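Local coordinates for beta-lactamase inhibitory protein BLIP-I (Streptomyces exfoliatus, PDB 3GMV) that probably inhibits beta-lactamases by binding them as a protein partner, like the related inhibitor BLIP, at residues V100-E110 / F121-A129. Numbering follows the deposited sequence.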
loop_
_atom_site.group_PDB
_atom_site.type_symbol
_atom_site.label_atom_id
_atom_site.label_comp_id
_atom_site.label_asym_id
_atom_site.label_seq_id
_atom_site.Cartn_x
_atom_site.Cartn_y
_atom_site.Cartn_z
ATOM N N VAL A 100 12.282 9.865 9.977
ATOM C CA VAL A 100 12.263 8.419 9.790
ATOM C C VAL A 100 13.033 8.110 8.525
ATOM O O VAL A 100 12.847 8.801 7.518
ATOM C CB VAL A 100 10.787 7.910 9.585
ATOM C CG1 VAL A 100 10.751 6.427 9.221
ATOM C CG2 VAL A 100 9.938 8.145 10.846
ATOM N N PRO A 101 13.872 7.070 8.535
ATOM C CA PRO A 101 14.603 6.800 7.256
ATOM C C PRO A 101 13.686 6.129 6.201
ATOM O O PRO A 101 13.222 4.978 6.392
ATOM C CB PRO A 101 15.753 5.877 7.687
ATOM C CG PRO A 101 15.281 5.231 8.979
ATOM C CD PRO A 101 14.331 6.225 9.645
ATOM N N LYS A 102 13.408 6.855 5.114
ATOM C CA LYS A 102 12.491 6.348 4.112
ATOM C C LYS A 102 12.942 5.019 3.514
ATOM O O LYS A 102 12.107 4.216 3.063
ATOM C CB LYS A 102 12.241 7.391 3.005
ATOM C CG LYS A 102 10.982 7.091 2.218
ATOM C CD LYS A 102 10.642 8.219 1.245
ATOM C CE LYS A 102 9.975 7.687 -0.010
ATOM N NZ LYS A 102 8.558 7.447 0.197
ATOM N N ASP A 103 14.249 4.752 3.506
ATOM C CA ASP A 103 14.714 3.458 2.987
ATOM C C ASP A 103 14.269 2.313 3.896
ATOM O O ASP A 103 14.430 1.143 3.546
ATOM C CB ASP A 103 16.251 3.410 2.848
ATOM C CG ASP A 103 16.769 4.155 1.628
ATOM O OD1 ASP A 103 15.977 4.511 0.736
ATOM O OD2 ASP A 103 17.997 4.385 1.579
ATOM N N SER A 104 13.727 2.635 5.086
ATOM C CA SER A 104 13.203 1.569 5.954
ATOM C C SER A 104 11.752 1.250 5.662
ATOM O O SER A 104 11.153 0.508 6.427
ATOM C CB SER A 104 13.321 1.941 7.446
ATOM O OG SER A 104 13.007 0.839 8.287
ATOM N N CYS A 105 11.192 1.838 4.593
ATOM C CA CYS A 105 9.749 1.824 4.353
ATOM C C CYS A 105 9.389 1.491 2.904
ATOM O O CYS A 105 10.180 1.720 1.976
ATOM C CB CYS A 105 9.146 3.180 4.651
ATOM S SG CYS A 105 9.672 3.878 6.282
ATOM N N VAL A 106 8.176 0.999 2.720
ATOM C CA VAL A 106 7.672 0.738 1.386
ATOM C C VAL A 106 6.218 1.160 1.360
ATOM O O VAL A 106 5.598 1.318 2.414
ATOM C CB VAL A 106 7.715 -0.778 1.040
ATOM C CG1 VAL A 106 9.139 -1.302 1.068
ATOM C CG2 VAL A 106 6.758 -1.586 1.970
ATOM N N SER A 107 5.658 1.274 0.148
ATOM C CA SER A 107 4.228 1.542 0.020
ATOM C C SER A 107 3.344 0.325 0.174
ATOM O O SER A 107 3.582 -0.735 -0.440
ATOM C CB SER A 107 3.928 2.266 -1.301
ATOM O OG SER A 107 2.544 2.584 -1.400
ATOM N N GLN A 108 2.314 0.457 1.009
ATOM C CA GLN A 108 1.247 -0.521 1.059
ATOM C C GLN A 108 -0.047 0.014 0.468
ATOM O O GLN A 108 -1.125 -0.575 0.639
ATOM C CB GLN A 108 1.033 -1.003 2.512
ATOM C CG GLN A 108 2.157 -1.982 2.913
ATOM C CD GLN A 108 1.842 -2.696 4.207
ATOM O OE1 GLN A 108 0.928 -2.309 4.939
ATOM N NE2 GLN A 108 2.588 -3.742 4.496
ATOM N N GLY A 109 0.018 1.158 -0.195
ATOM C CA GLY A 109 -1.215 1.612 -0.835
ATOM C C GLY A 109 -1.256 3.083 -1.212
ATOM O O GLY A 109 -0.544 3.915 -0.622
ATOM N N GLU A 110 -2.089 3.399 -2.207
ATOM C CA GLU A 110 -2.351 4.804 -2.599
ATOM C C GLU A 110 -3.819 4.880 -2.996
ATOM O O GLU A 110 -4.371 3.905 -3.531
ATOM C CB GLU A 110 -1.470 5.254 -3.776
ATOM C CG GLU A 110 0.013 5.389 -3.465
ATOM C CD GLU A 110 0.818 5.846 -4.647
ATOM O OE1 GLU A 110 0.381 5.609 -5.797
ATOM O OE2 GLU A 110 1.908 6.422 -4.433
ATOM N N PHE A 121 -5.475 12.842 -1.686
ATOM C CA PHE A 121 -4.634 11.695 -2.107
ATOM C C PHE A 121 -3.983 11.051 -0.895
ATOM O O PHE A 121 -3.300 11.740 -0.127
ATOM C CB PHE A 121 -3.548 12.185 -3.039
ATOM C CG PHE A 121 -2.594 11.108 -3.504
ATOM C CD1 PHE A 121 -3.064 9.937 -4.073
ATOM C CD2 PHE A 121 -1.236 11.311 -3.422
ATOM C CE1 PHE A 121 -2.182 8.946 -4.541
ATOM C CE2 PHE A 121 -0.346 10.327 -3.883
ATOM C CZ PHE A 121 -0.838 9.153 -4.444
ATOM N N GLU A 122 -4.207 9.761 -0.697
ATOM C CA GLU A 122 -3.744 9.077 0.518
ATOM C C GLU A 122 -2.655 8.086 0.142
ATOM O O GLU A 122 -2.838 7.318 -0.805
ATOM C CB GLU A 122 -4.902 8.336 1.211
ATOM C CG GLU A 122 -4.523 7.589 2.516
ATOM C CD GLU A 122 -5.649 6.701 3.056
ATOM O OE1 GLU A 122 -6.505 7.218 3.794
ATOM O OE2 GLU A 122 -5.665 5.482 2.776
ATOM N N GLU A 123 -1.541 8.115 0.873
ATOM C CA GLU A 123 -0.439 7.186 0.645
ATOM C C GLU A 123 -0.188 6.464 1.951
ATOM O O GLU A 123 -0.162 7.102 3.021
ATOM C CB GLU A 123 0.831 7.956 0.289
ATOM C CG GLU A 123 0.789 8.751 -1.050
ATOM C CD GLU A 123 1.908 9.778 -1.151
ATOM O OE1 GLU A 123 1.740 10.938 -0.700
ATOM O OE2 GLU A 123 2.967 9.441 -1.693
ATOM N N LYS A 124 -0.007 5.150 1.885
ATOM C CA LYS A 124 0.176 4.357 3.082
ATOM C C LYS A 124 1.574 3.771 3.036
ATOM O O LYS A 124 1.912 3.044 2.090
ATOM C CB LYS A 124 -0.866 3.226 3.181
ATOM C CG LYS A 124 -2.324 3.736 3.400
ATOM C CD LYS A 124 -3.263 2.596 3.782
ATOM C CE LYS A 124 -4.690 3.158 3.922
ATOM N NZ LYS A 124 -5.717 2.097 4.210
ATOM N N TYR A 125 2.378 4.094 4.053
ATOM C CA TYR A 125 3.716 3.540 4.188
ATOM C C TYR A 125 3.837 2.546 5.353
ATOM O O TYR A 125 3.239 2.713 6.424
ATOM C CB TYR A 125 4.719 4.686 4.338
ATOM C CG TYR A 125 5.071 5.379 3.051
ATOM C CD1 TYR A 125 6.032 4.841 2.209
ATOM C CD2 TYR A 125 4.438 6.574 2.668
ATOM C CE1 TYR A 125 6.383 5.488 1.023
ATOM C CE2 TYR A 125 4.787 7.232 1.474
ATOM C CZ TYR A 125 5.757 6.660 0.663
ATOM O OH TYR A 125 6.148 7.244 -0.510
ATOM N N TYR A 126 4.608 1.493 5.122
ATOM C CA TYR A 126 4.869 0.488 6.128
ATOM C C TYR A 126 6.376 0.408 6.293
ATOM O O TYR A 126 7.121 0.208 5.326
ATOM C CB TYR A 126 4.326 -0.831 5.610
ATOM C CG TYR A 126 4.782 -2.068 6.369
ATOM C CD1 TYR A 126 4.298 -2.365 7.633
ATOM C CD2 TYR A 126 5.716 -2.942 5.802
ATOM C CE1 TYR A 126 4.719 -3.545 8.310
ATOM C CE2 TYR A 126 6.127 -4.091 6.467
ATOM C CZ TYR A 126 5.633 -4.381 7.702
ATOM O OH TYR A 126 6.094 -5.526 8.329
ATOM N N CYS A 127 6.838 0.621 7.511
ATOM C CA CYS A 127 8.267 0.665 7.749
ATOM C C CYS A 127 8.701 -0.491 8.653
ATOM O O CYS A 127 8.405 -0.489 9.858
ATOM C CB CYS A 127 8.620 2.006 8.407
ATOM S SG CYS A 127 8.094 3.419 7.474
ATOM N N ALA A 128 9.423 -1.463 8.099
ATOM C CA ALA A 128 9.813 -2.651 8.893
ATOM C C ALA A 128 11.111 -2.355 9.636
ATOM O O ALA A 128 12.011 -1.752 9.075
ATOM C CB ALA A 128 10.035 -3.838 7.965
ATOM N N ALA A 129 11.202 -2.792 10.893
ATOM C CA ALA A 129 12.408 -2.617 11.675
ATOM C C ALA A 129 13.445 -3.711 11.379
ATOM O O ALA A 129 14.614 -3.576 11.765
ATOM C CB ALA A 129 12.074 -2.601 13.186
HETATM O O HOH W 1 2.797 4.970 -0.356
HETATM O O HOH W 2 3.302 6.855 -2.294
#
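V106 and Y126 form an antiparallel hydrogen-bonded pair between strands 105-110 and 122-128, whose directions differ by 142°: V106 N donates to Y126 O at 2.9 Å, and Y126 N returns a nearly straight bond to V106 O. Two residues on, the register slips. Q108 N donates to K124 O at 2.8 Å while K124 N donates to G109 O, so Q108 and G109 together face K124; this is the signature of a classic beta bulge. G109 takes the bulge's unusual backbone angles, with no side chain beside the Q108 carbonyl. On the V106 and Y126 face, Q108 lays its amide over the Y126 ring, the planes 9° apart and Q108 NE2 3.3 Å from Y126 CG, above the rim rather than the centre. CG of Q108 is anti to its carbonyl carbon (chi1 -76°) and the chain is extended beyond it, which carries the amide across to the ring. The other face holds the C105-C127 disulfide, against which W97 of helix 93-99 packs at C105. Farther along, E110 OE2 and E123 OE2 lie 4.2 Å apart; one water donates to both, at 2.6 Å to E110 OE2 and 2.7 Å to E123 OE2, probably easing their repulsion. E110 also meets the F121 ring at its edge. These features define a bulged, disulfide-linked beta hairpin in the antiparallel sheet of the BLIP alpha/beta sandwich, between strands 63-69 and 137-143.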